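Local coordinates for protein probable glucarate dehydratase (PDB 3VDG) that probably dehydrates glucarate, as a magnesium-type enolase-superfamily enzyme whose metal site, here occupied by sodium, lies in a beta/alpha barrel, at residues N47-H52 / A123-S128; S170-Y175 / R242-A247; I213-G218 / M226-A231; L265-D270 / V312-H317. All blocks are in the same frame, centred on the assembly; numbering follows the deposited sequence. Where two conformers were deposited one is given.

Interaction 1 of 4, residues N47-H52 / A123-S128; sequences NTVGVH and AGMITS. With ACT (acetate ion), chain E.
V49 meets M125 through a single methyl group: V49 CG2 lies 3.9 Å from M125 SD, the side chains passing obliquely. The amide of N47 stands next to the same sulfur, ND2 at 4.1 Å from M125 SD, with no hydrogen bond between the segments; both distances hold for the modelled conformer of M125 and are less certain for it. The firmly built half of the contact is the turn N47-G50. There N47 OD1 accepts the backbone N-H of V49 at 2.9 Å, an Asx turn within a type I beta turn, which fixes the rotation of the amide. With N47 CG set between its backbone N and carbonyl carbon (chi1 62°), N47 ND2 is directed at the bound acetate, 2.9 Å from its OXT at 162°. H52 brings NE2 to 2.8 Å from acetate OXT, almost straight at 172°; its ND1 is held by D42. D427 also bonds N47 ND2, and H372 the acetate. The other half is looser: M125 is partly exposed, poorly ordered and modelled in two conformers. Gripped by amide and imidazole, the acetate, probably a crystallisation component, may mark a site for anionic groups beside a probably flexible loop, consistent with the capping loops of enolase-superfamily enzymes.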
# COMPACT_ATOMS: atom_id res chain seq x y z
N ASN A 47 26.63 -21.58 4.21
CA ASN A 47 26.46 -20.34 3.49
C ASN A 47 27.76 -19.57 3.52
O ASN A 47 28.77 -20.06 4.05
CB ASN A 47 25.27 -19.51 4.01
CG ASN A 47 25.44 -19.08 5.45
OD1 ASN A 47 26.53 -18.73 5.87
ND2 ASN A 47 24.34 -19.10 6.22
N THR A 48 27.76 -18.38 2.94
CA THR A 48 29.02 -17.67 2.75
C THR A 48 29.61 -17.19 4.09
O THR A 48 30.80 -16.86 4.15
CB THR A 48 28.92 -16.54 1.71
OG1 THR A 48 30.24 -16.24 1.21
CG2 THR A 48 28.30 -15.26 2.29
N VAL A 49 28.81 -17.17 5.16
CA VAL A 49 29.34 -16.67 6.44
C VAL A 49 29.55 -17.75 7.50
O VAL A 49 29.97 -17.45 8.62
CB VAL A 49 28.50 -15.52 7.04
CG1 VAL A 49 28.55 -14.29 6.13
CG2 VAL A 49 27.07 -15.97 7.32
N GLY A 50 29.26 -18.99 7.16
CA GLY A 50 29.36 -20.06 8.15
C GLY A 50 28.52 -21.27 7.84
O GLY A 50 28.43 -21.70 6.68
N VAL A 51 27.92 -21.84 8.88
CA VAL A 51 27.11 -23.05 8.73
C VAL A 51 25.95 -22.95 9.73
O VAL A 51 26.12 -22.38 10.81
CB VAL A 51 27.96 -24.32 8.99
CG1 VAL A 51 28.58 -24.31 10.38
CG2 VAL A 51 27.13 -25.58 8.79
N HIS A 52 24.78 -23.47 9.39
CA HIS A 52 23.64 -23.39 10.35
C HIS A 52 23.94 -24.14 11.60
O HIS A 52 24.51 -25.23 11.55
CB HIS A 52 22.37 -23.96 9.74
CG HIS A 52 21.75 -23.08 8.70
ND1 HIS A 52 20.43 -23.11 8.43
CD2 HIS A 52 22.30 -22.10 7.89
CE1 HIS A 52 20.15 -22.20 7.47
NE2 HIS A 52 21.30 -21.59 7.13
N ALA A 123 21.68 -13.28 11.70
CA ALA A 123 23.10 -13.68 11.72
C ALA A 123 24.10 -12.65 11.15
O ALA A 123 25.11 -13.03 10.56
CB ALA A 123 23.29 -15.04 11.06
N GLY A 124 23.82 -11.36 11.33
CA GLY A 124 24.70 -10.31 10.83
C GLY A 124 24.79 -10.28 9.32
O GLY A 124 25.47 -9.43 8.73
N MET A 125 24.10 -11.23 8.68
CA MET A 125 24.03 -11.33 7.23
C MET A 125 23.29 -10.11 6.65
O MET A 125 23.75 -9.47 5.71
CB MET A 125 23.30 -12.63 6.87
CG MET A 125 23.68 -13.27 5.54
SD MET A 125 23.70 -15.07 5.61
CE MET A 125 22.54 -15.40 6.94
N ILE A 126 22.13 -9.80 7.24
CA ILE A 126 21.29 -8.68 6.82
C ILE A 126 21.16 -7.71 7.99
O ILE A 126 20.47 -8.00 8.97
CB ILE A 126 19.86 -9.16 6.48
CG1 ILE A 126 19.86 -10.00 5.20
CG2 ILE A 126 18.91 -7.97 6.41
CD1 ILE A 126 18.68 -10.94 5.08
N THR A 127 21.82 -6.56 7.88
CA THR A 127 21.92 -5.65 9.02
C THR A 127 21.23 -4.27 8.87
O THR A 127 21.36 -3.42 9.74
CB THR A 127 23.39 -5.45 9.47
OG1 THR A 127 24.12 -4.72 8.47
CG2 THR A 127 24.07 -6.80 9.72
N SER A 128 20.48 -4.05 7.79
CA SER A 128 19.89 -2.73 7.60
C SER A 128 18.36 -2.68 7.70
O SER A 128 17.75 -1.69 7.33
CB SER A 128 20.37 -2.10 6.28
OG SER A 128 20.10 -2.93 5.16
C ACT E . 20.46 -19.10 5.01
O ACT E . 19.42 -19.67 5.42
OXT ACT E . 21.59 -19.48 5.39
CH3 ACT E . 20.39 -17.94 4.06

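Interaction 2 of 4, residues S170-Y175 / R242-A247; sequences SAYLFY and RLDPNA. With NA (sodium ion), chain C; FMT (formic acid), chain B.
The inner wall of the barrel, just below its metal site, is where strand 166-174 faces strand 241-244 across the intervening strand 213-216. Two pairs span the gap, neither directly bonded. S170 OG lies 3.7 Å from R242 NH1, approaching the guanidinium obliquely, while the extended arginine spends its N-H groups on salt bridges with D370 and E266 and on the carbonyl of A368. Nearer the metal, Y172 OH stops 4.2 Å from D244 OD2, with ring and carboxylate planes 33° apart; K216 NZ bonds to both oxygens and so joins them. One face of the Y172 ring carries F174 CE1, 3.4 Å above the plane and shifted toward the rim. This is the metal-binding end of an enolase-type barrel, and D244 supplies one of its three protein ligands, completed by E269 and N292: D244 OD2 binds sodium at 2.4 Å. Its other oxygen has a different task. D244 OD1 takes the backbone N-H of N246 at 2.9 Å, from 44° out of the carboxylate plane, closing an Asx turn, and it also accepts a hydrogen bond from water 1, itself a sodium ligand. The turn presents the N246 amide to the pocket, where ND2 donates to formic acid O1 at 2.9 Å and 171°, while OD1 receives K216 NZ.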
# COMPACT_ATOMS: atom_id res chain seq x y z
N SER A 170 9.75 -22.54 -4.18
CA SER A 170 10.94 -23.10 -4.82
C SER A 170 11.61 -24.15 -3.93
O SER A 170 11.36 -24.20 -2.72
CB SER A 170 11.94 -22.00 -5.15
OG SER A 170 12.32 -21.33 -3.96
N ALA A 171 12.44 -24.98 -4.54
CA ALA A 171 13.32 -25.92 -3.83
C ALA A 171 14.56 -25.11 -3.43
O ALA A 171 15.27 -24.59 -4.29
CB ALA A 171 13.73 -27.03 -4.80
N TYR A 172 14.81 -25.00 -2.13
CA TYR A 172 15.91 -24.17 -1.63
C TYR A 172 17.11 -25.09 -1.31
O TYR A 172 17.16 -25.70 -0.25
CB TYR A 172 15.45 -23.44 -0.35
CG TYR A 172 16.23 -22.17 -0.03
CD1 TYR A 172 17.55 -22.01 -0.46
CD2 TYR A 172 15.65 -21.14 0.71
CE1 TYR A 172 18.27 -20.86 -0.16
CE2 TYR A 172 16.36 -19.98 1.01
CZ TYR A 172 17.67 -19.85 0.58
OH TYR A 172 18.38 -18.71 0.87
N LEU A 173 18.04 -25.21 -2.26
CA LEU A 173 19.19 -26.11 -2.16
C LEU A 173 20.40 -25.45 -1.46
O LEU A 173 20.65 -24.26 -1.65
CB LEU A 173 19.63 -26.54 -3.59
CG LEU A 173 18.53 -27.09 -4.51
CD1 LEU A 173 19.10 -27.64 -5.81
CD2 LEU A 173 17.69 -28.16 -3.80
N PHE A 174 21.14 -26.24 -0.68
CA PHE A 174 22.32 -25.77 0.03
C PHE A 174 23.44 -26.81 -0.11
O PHE A 174 23.21 -28.01 -0.03
CB PHE A 174 22.05 -25.69 1.53
CG PHE A 174 21.20 -24.52 1.95
CD1 PHE A 174 19.81 -24.57 1.84
CD2 PHE A 174 21.79 -23.39 2.51
CE1 PHE A 174 19.03 -23.51 2.26
CE2 PHE A 174 21.01 -22.32 2.94
CZ PHE A 174 19.62 -22.38 2.81
N TYR A 175 24.66 -26.34 -0.30
CA TYR A 175 25.81 -27.19 0.04
C TYR A 175 25.70 -27.49 1.53
O TYR A 175 25.30 -26.60 2.31
CB TYR A 175 27.10 -26.41 -0.26
CG TYR A 175 27.28 -26.14 -1.74
CD1 TYR A 175 27.63 -27.16 -2.62
CD2 TYR A 175 27.05 -24.88 -2.27
CE1 TYR A 175 27.79 -26.93 -3.98
CE2 TYR A 175 27.21 -24.62 -3.62
CZ TYR A 175 27.59 -25.65 -4.47
OH TYR A 175 27.76 -25.41 -5.81
N ARG A 242 17.68 -20.12 -9.75
CA ARG A 242 18.18 -18.89 -9.18
C ARG A 242 19.43 -19.21 -8.41
O ARG A 242 19.56 -20.31 -7.88
CB ARG A 242 17.18 -18.32 -8.18
CG ARG A 242 15.80 -18.12 -8.75
CD ARG A 242 14.83 -18.24 -7.59
NE ARG A 242 13.46 -18.11 -8.05
CZ ARG A 242 12.41 -18.11 -7.25
NH1 ARG A 242 12.56 -18.24 -5.93
NH2 ARG A 242 11.20 -17.99 -7.78
N LEU A 243 20.34 -18.25 -8.34
CA LEU A 243 21.58 -18.44 -7.60
C LEU A 243 21.75 -17.24 -6.68
O LEU A 243 21.48 -16.11 -7.07
CB LEU A 243 22.75 -18.53 -8.59
CG LEU A 243 24.18 -18.61 -8.05
CD1 LEU A 243 24.36 -19.83 -7.15
CD2 LEU A 243 25.17 -18.64 -9.22
N ASP A 244 22.19 -17.49 -5.45
CA ASP A 244 22.29 -16.45 -4.43
C ASP A 244 23.54 -16.65 -3.60
O ASP A 244 23.57 -17.49 -2.70
CB ASP A 244 21.06 -16.54 -3.53
CG ASP A 244 21.15 -15.62 -2.32
OD1 ASP A 244 21.99 -14.68 -2.29
OD2 ASP A 244 20.35 -15.83 -1.39
N PRO A 245 24.61 -15.90 -3.91
CA PRO A 245 25.83 -16.09 -3.13
C PRO A 245 25.94 -15.10 -1.97
O PRO A 245 27.03 -14.92 -1.43
CB PRO A 245 26.93 -15.77 -4.15
CG PRO A 245 26.30 -14.67 -4.96
CD PRO A 245 24.83 -15.03 -5.08
N ASN A 246 24.83 -14.44 -1.60
CA ASN A 246 24.86 -13.51 -0.45
C ASN A 246 26.03 -12.52 -0.53
O ASN A 246 26.76 -12.33 0.45
CB ASN A 246 24.92 -14.29 0.88
CG ASN A 246 23.57 -14.91 1.27
OD1 ASN A 246 23.43 -16.13 1.36
ND2 ASN A 246 22.58 -14.06 1.50
N ALA A 247 26.21 -11.89 -1.69
CA ALA A 247 27.20 -10.83 -1.87
C ALA A 247 28.64 -11.31 -1.74
O ALA A 247 29.54 -10.52 -1.39
CB ALA A 247 26.95 -9.66 -0.91
NA NA C . 18.56 -14.18 -1.14
C FMT B . 19.82 -15.23 3.32
O1 FMT B . 19.83 -14.78 2.18
O2 FMT B . 18.96 -14.76 4.23
O HOH W 1 20.50 -12.90 -0.70
O HOH W 2 18.06 -15.59 0.60

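Interaction 3 of 4, residues I213-G218 / M226-A231; sequences IKLKGG and MAAVEA
L215 reaches A228 and V229 because its side chain is stretched straight off the strand: CG is anti to the backbone N (chi1 177°), and with chi2 at 64° the CD2 branch continues anti to CA, directed at the helix. That one methyl makes both cross-contacts. It rests 4.0 Å from A228 CB, and CD2 of L215 also lies 4.2 Å from V229 CG2, the branch that chi1 of 171° places beside the helix backbone N. The nearest backbones, L215 and V229, have CA atoms 7.6 Å apart, so a single leucine bridges the layer between strand and helix without any hydrogen bond. Around it the apolar layer is continued by I197, L173 and L243 against L215, while L241 and V264 touch V229. K214 and K216 leave the opposite side of the strand and point into the barrel, K214 forming a salt bridge with D370. Their spacing is consistent with the KxK motif of the enolase superfamily. Strand 213-216, helix 222-235 and strand 241-244 form a beta-alpha-beta unit, and the leucine packing beneath its helix belongs to the apolar layer between the strands of a beta/alpha barrel and their surrounding helices.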
# COMPACT_ATOMS: atom_id res chain seq x y z
N ILE A 213 13.88 -23.67 -8.68
CA ILE A 213 14.97 -24.17 -7.85
C ILE A 213 15.93 -23.03 -7.53
O ILE A 213 16.30 -22.24 -8.41
CB ILE A 213 15.77 -25.28 -8.57
CG1 ILE A 213 14.86 -26.45 -8.97
CG2 ILE A 213 16.91 -25.77 -7.70
CD1 ILE A 213 15.57 -27.52 -9.79
N LYS A 214 16.34 -22.93 -6.28
CA LYS A 214 17.29 -21.91 -5.91
C LYS A 214 18.51 -22.57 -5.28
O LYS A 214 18.35 -23.48 -4.48
CB LYS A 214 16.66 -20.96 -4.89
CG LYS A 214 17.68 -20.03 -4.22
CD LYS A 214 17.02 -19.10 -3.21
CE LYS A 214 18.02 -18.11 -2.63
NZ LYS A 214 17.36 -17.08 -1.79
N LEU A 215 19.71 -22.08 -5.60
CA LEU A 215 20.93 -22.58 -4.95
C LEU A 215 21.58 -21.49 -4.07
O LEU A 215 21.84 -20.36 -4.53
CB LEU A 215 21.95 -23.07 -6.00
CG LEU A 215 23.32 -23.54 -5.48
CD1 LEU A 215 23.15 -24.77 -4.60
CD2 LEU A 215 24.30 -23.83 -6.61
N LYS A 216 21.83 -21.82 -2.81
CA LYS A 216 22.57 -20.95 -1.91
C LYS A 216 24.06 -21.13 -2.25
O LYS A 216 24.62 -22.22 -2.04
CB LYS A 216 22.33 -21.34 -0.45
CG LYS A 216 23.11 -20.47 0.56
CD LYS A 216 22.25 -19.36 1.14
CE LYS A 216 21.70 -18.41 0.07
NZ LYS A 216 20.91 -17.31 0.70
N GLY A 217 24.66 -20.09 -2.81
CA GLY A 217 26.06 -20.13 -3.23
C GLY A 217 26.93 -19.27 -2.32
O GLY A 217 26.58 -19.03 -1.16
N GLY A 218 28.05 -18.80 -2.83
CA GLY A 218 29.00 -18.04 -1.99
C GLY A 218 29.84 -18.94 -1.10
O GLY A 218 30.56 -18.47 -0.22
N MET A 226 28.68 -22.38 -10.69
CA MET A 226 28.12 -22.37 -12.05
C MET A 226 27.96 -23.79 -12.57
O MET A 226 26.99 -24.12 -13.24
CB MET A 226 29.01 -21.55 -13.00
CG MET A 226 29.09 -20.07 -12.63
SD MET A 226 30.37 -19.15 -13.51
CE MET A 226 29.66 -19.01 -15.15
N ALA A 227 28.92 -24.65 -12.26
CA ALA A 227 28.83 -26.04 -12.65
C ALA A 227 27.64 -26.73 -11.99
O ALA A 227 26.97 -27.52 -12.64
CB ALA A 227 30.13 -26.78 -12.33
N ALA A 228 27.36 -26.42 -10.72
CA ALA A 228 26.18 -27.00 -10.10
C ALA A 228 24.93 -26.46 -10.77
O ALA A 228 23.97 -27.20 -11.02
CB ALA A 228 26.14 -26.72 -8.59
N VAL A 229 24.93 -25.16 -11.08
CA VAL A 229 23.78 -24.58 -11.75
C VAL A 229 23.51 -25.29 -13.10
O VAL A 229 22.38 -25.69 -13.39
CB VAL A 229 23.88 -23.05 -11.90
CG1 VAL A 229 22.76 -22.55 -12.79
CG2 VAL A 229 23.77 -22.39 -10.52
N GLU A 230 24.56 -25.46 -13.90
CA GLU A 230 24.40 -26.12 -15.20
C GLU A 230 23.97 -27.58 -15.07
O GLU A 230 23.20 -28.07 -15.90
CB GLU A 230 25.68 -26.02 -16.04
CG GLU A 230 26.41 -24.71 -15.86
CD GLU A 230 26.64 -24.00 -17.17
OE1 GLU A 230 25.72 -24.01 -18.02
OE2 GLU A 230 27.73 -23.40 -17.33
N ALA A 231 24.44 -28.27 -14.04
CA ALA A 231 24.00 -29.64 -13.80
C ALA A 231 22.52 -29.67 -13.44
O ALA A 231 21.79 -30.58 -13.85
CB ALA A 231 24.82 -30.29 -12.70

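Interaction 4 of 4, residues L265-D270 / V312-H317; sequences LEYLED and VVLSDH. With NA (sodium ion), chain C.
The ring of Y267 is met obliquely by V312 and L314, while at its edge, in the ring plane, lies E269 CD. V312 CG1 comes to 4.4 Å from Y267 CE1, and further along the ring L314 CD1 sits 4.1 Å from Y267 OH, the two side chains slanting past each other. The ring owes this reach to a chi1 of 54°, which sets CG between the backbone N and the carbonyl carbon. Its hydroxyl is hydrogen-bonded to S341 OG, which fixes the outer end of the ring.

The second flat group is the carboxylate of E269. The E269 side chain crosses that of L314 at about a right angle, and L314 CD2 approaches E269 OE2 to 3.6 Å, an apolar methyl flanking a charged oxygen. That oxygen is a metal ligand, with E269 OE2 2.2 Å from sodium, and E269 OE1 is paired with K214, a partner on each oxygen, which should limit rotation of the carboxylate. D270 adds a second-shell link: D270 OD2 accepts from water 1 at 2.8 Å, a water that also binds the sodium.

Beyond L314, D316 occupies an N-cap position, with OD1 on H318 N and OD2 on H343 ND1, consistent with the His-Asp pair of glucarate dehydratases. Strands 267-269 and 312-315 run at 61° to one another, 9.3 Å apart at closest approach, with strand 289-291 between them; its A290 touches Y267, V312 and L314. Outside, helix 323-336 covers V313 and S315.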
# COMPACT_ATOMS: atom_id res chain seq x y z
N LEU A 265 19.62 -18.57 -15.73
CA LEU A 265 18.99 -18.11 -14.47
C LEU A 265 17.76 -17.27 -14.70
O LEU A 265 17.73 -16.42 -15.57
CB LEU A 265 19.96 -17.27 -13.64
CG LEU A 265 21.21 -17.94 -13.09
CD1 LEU A 265 22.04 -16.91 -12.33
CD2 LEU A 265 20.86 -19.12 -12.19
N GLU A 266 16.74 -17.51 -13.88
CA GLU A 266 15.58 -16.64 -13.84
C GLU A 266 15.95 -15.28 -13.21
O GLU A 266 15.55 -14.22 -13.69
CB GLU A 266 14.50 -17.34 -13.02
CG GLU A 266 13.25 -16.52 -12.81
CD GLU A 266 12.13 -17.33 -12.20
OE1 GLU A 266 12.28 -17.80 -11.04
OE2 GLU A 266 11.11 -17.49 -12.90
N TYR A 267 16.72 -15.31 -12.13
CA TYR A 267 17.37 -14.08 -11.68
C TYR A 267 18.60 -14.44 -10.87
O TYR A 267 18.77 -15.59 -10.49
CB TYR A 267 16.42 -13.16 -10.89
CG TYR A 267 15.68 -13.74 -9.68
CD1 TYR A 267 14.29 -13.81 -9.67
CD2 TYR A 267 16.35 -14.14 -8.53
CE1 TYR A 267 13.59 -14.30 -8.57
CE2 TYR A 267 15.67 -14.63 -7.41
CZ TYR A 267 14.29 -14.71 -7.44
OH TYR A 267 13.58 -15.19 -6.34
N LEU A 268 19.47 -13.46 -10.64
CA LEU A 268 20.68 -13.63 -9.84
C LEU A 268 20.56 -12.76 -8.59
O LEU A 268 20.41 -11.55 -8.71
CB LEU A 268 21.89 -13.18 -10.67
CG LEU A 268 23.26 -13.21 -9.99
CD1 LEU A 268 23.61 -14.65 -9.67
CD2 LEU A 268 24.30 -12.61 -10.94
N GLU A 269 20.58 -13.36 -7.39
CA GLU A 269 20.30 -12.57 -6.18
C GLU A 269 21.59 -12.12 -5.53
O GLU A 269 22.49 -12.94 -5.34
CB GLU A 269 19.56 -13.37 -5.09
CG GLU A 269 18.49 -14.34 -5.54
CD GLU A 269 17.84 -15.05 -4.36
OE1 GLU A 269 17.28 -16.16 -4.56
OE2 GLU A 269 17.90 -14.52 -3.22
N ASP A 270 21.66 -10.84 -5.16
CA ASP A 270 22.78 -10.31 -4.36
C ASP A 270 24.13 -10.90 -4.75
O ASP A 270 24.81 -11.52 -3.91
CB ASP A 270 22.53 -10.54 -2.86
CG ASP A 270 21.36 -9.72 -2.36
OD1 ASP A 270 21.38 -8.50 -2.62
OD2 ASP A 270 20.41 -10.30 -1.77
N VAL A 312 14.48 -6.87 -9.15
CA VAL A 312 13.54 -7.72 -8.39
C VAL A 312 13.79 -7.53 -6.89
O VAL A 312 14.93 -7.56 -6.44
CB VAL A 312 13.71 -9.22 -8.73
CG1 VAL A 312 12.81 -10.07 -7.86
CG2 VAL A 312 13.44 -9.51 -10.22
N VAL A 313 12.73 -7.30 -6.10
CA VAL A 313 12.90 -7.17 -4.64
C VAL A 313 12.28 -8.42 -3.99
O VAL A 313 11.20 -8.86 -4.37
CB VAL A 313 12.22 -5.90 -4.08
CG1 VAL A 313 12.35 -5.85 -2.56
CG2 VAL A 313 12.86 -4.66 -4.69
N LEU A 314 12.97 -9.02 -3.04
CA LEU A 314 12.38 -10.15 -2.34
C LEU A 314 11.64 -9.66 -1.12
O LEU A 314 12.24 -9.09 -0.23
CB LEU A 314 13.42 -11.19 -1.95
CG LEU A 314 13.71 -12.32 -2.93
CD1 LEU A 314 14.33 -11.79 -4.20
CD2 LEU A 314 14.64 -13.36 -2.30
N SER A 315 10.32 -9.83 -1.09
CA SER A 315 9.57 -9.41 0.09
C SER A 315 9.91 -10.35 1.26
O SER A 315 10.35 -11.48 1.06
CB SER A 315 8.07 -9.48 -0.18
OG SER A 315 7.69 -10.84 -0.46
N ASP A 316 9.66 -9.88 2.47
CA ASP A 316 9.72 -10.74 3.65
C ASP A 316 8.95 -10.05 4.76
O ASP A 316 9.43 -9.05 5.32
CB ASP A 316 11.17 -10.99 4.09
CG ASP A 316 11.27 -11.99 5.21
OD1 ASP A 316 10.32 -12.05 6.03
OD2 ASP A 316 12.30 -12.71 5.30
N HIS A 317 7.76 -10.55 5.10
CA HIS A 317 6.92 -9.83 6.07
C HIS A 317 7.53 -9.78 7.44
O HIS A 317 7.13 -8.97 8.26
CB HIS A 317 5.50 -10.41 6.13
CG HIS A 317 5.39 -11.73 6.85
ND1 HIS A 317 5.51 -12.91 6.22
CD2 HIS A 317 5.12 -12.02 8.19
CE1 HIS A 317 5.35 -13.90 7.10
NE2 HIS A 317 5.12 -13.35 8.32
NA NA C . 18.56 -14.18 -1.14
O HOH W 1 20.50 -12.90 -0.70
O HOH W 2 18.06 -15.59 0.60

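How the interactions relate
Interactions 2, 3 and 4 belong to one barrel sheet: interactions 2 and 4 supply sodium ligands, while interaction 3 lies on the outer side of a strand whose lysines reach those ligands. K216 NZ lies 2.6 Å from D244 OD2 in interaction 2, and K214 NZ 2.9 Å from E269 OE1 in interaction 4. Interactions 2 and 4 share the metal and two waters, and their adjoining strands are probably hydrogen-bonded, L243 O to E269 N at 2.9 Å. Interaction 1 lies beside the pocket and probably helps to cover it, its acetate about 4 Å from the Y172 side chain and interaction 4 about 7 Å off, both between nearest atoms; T48 OG1 probably bonds G218 O at 2.7 Å.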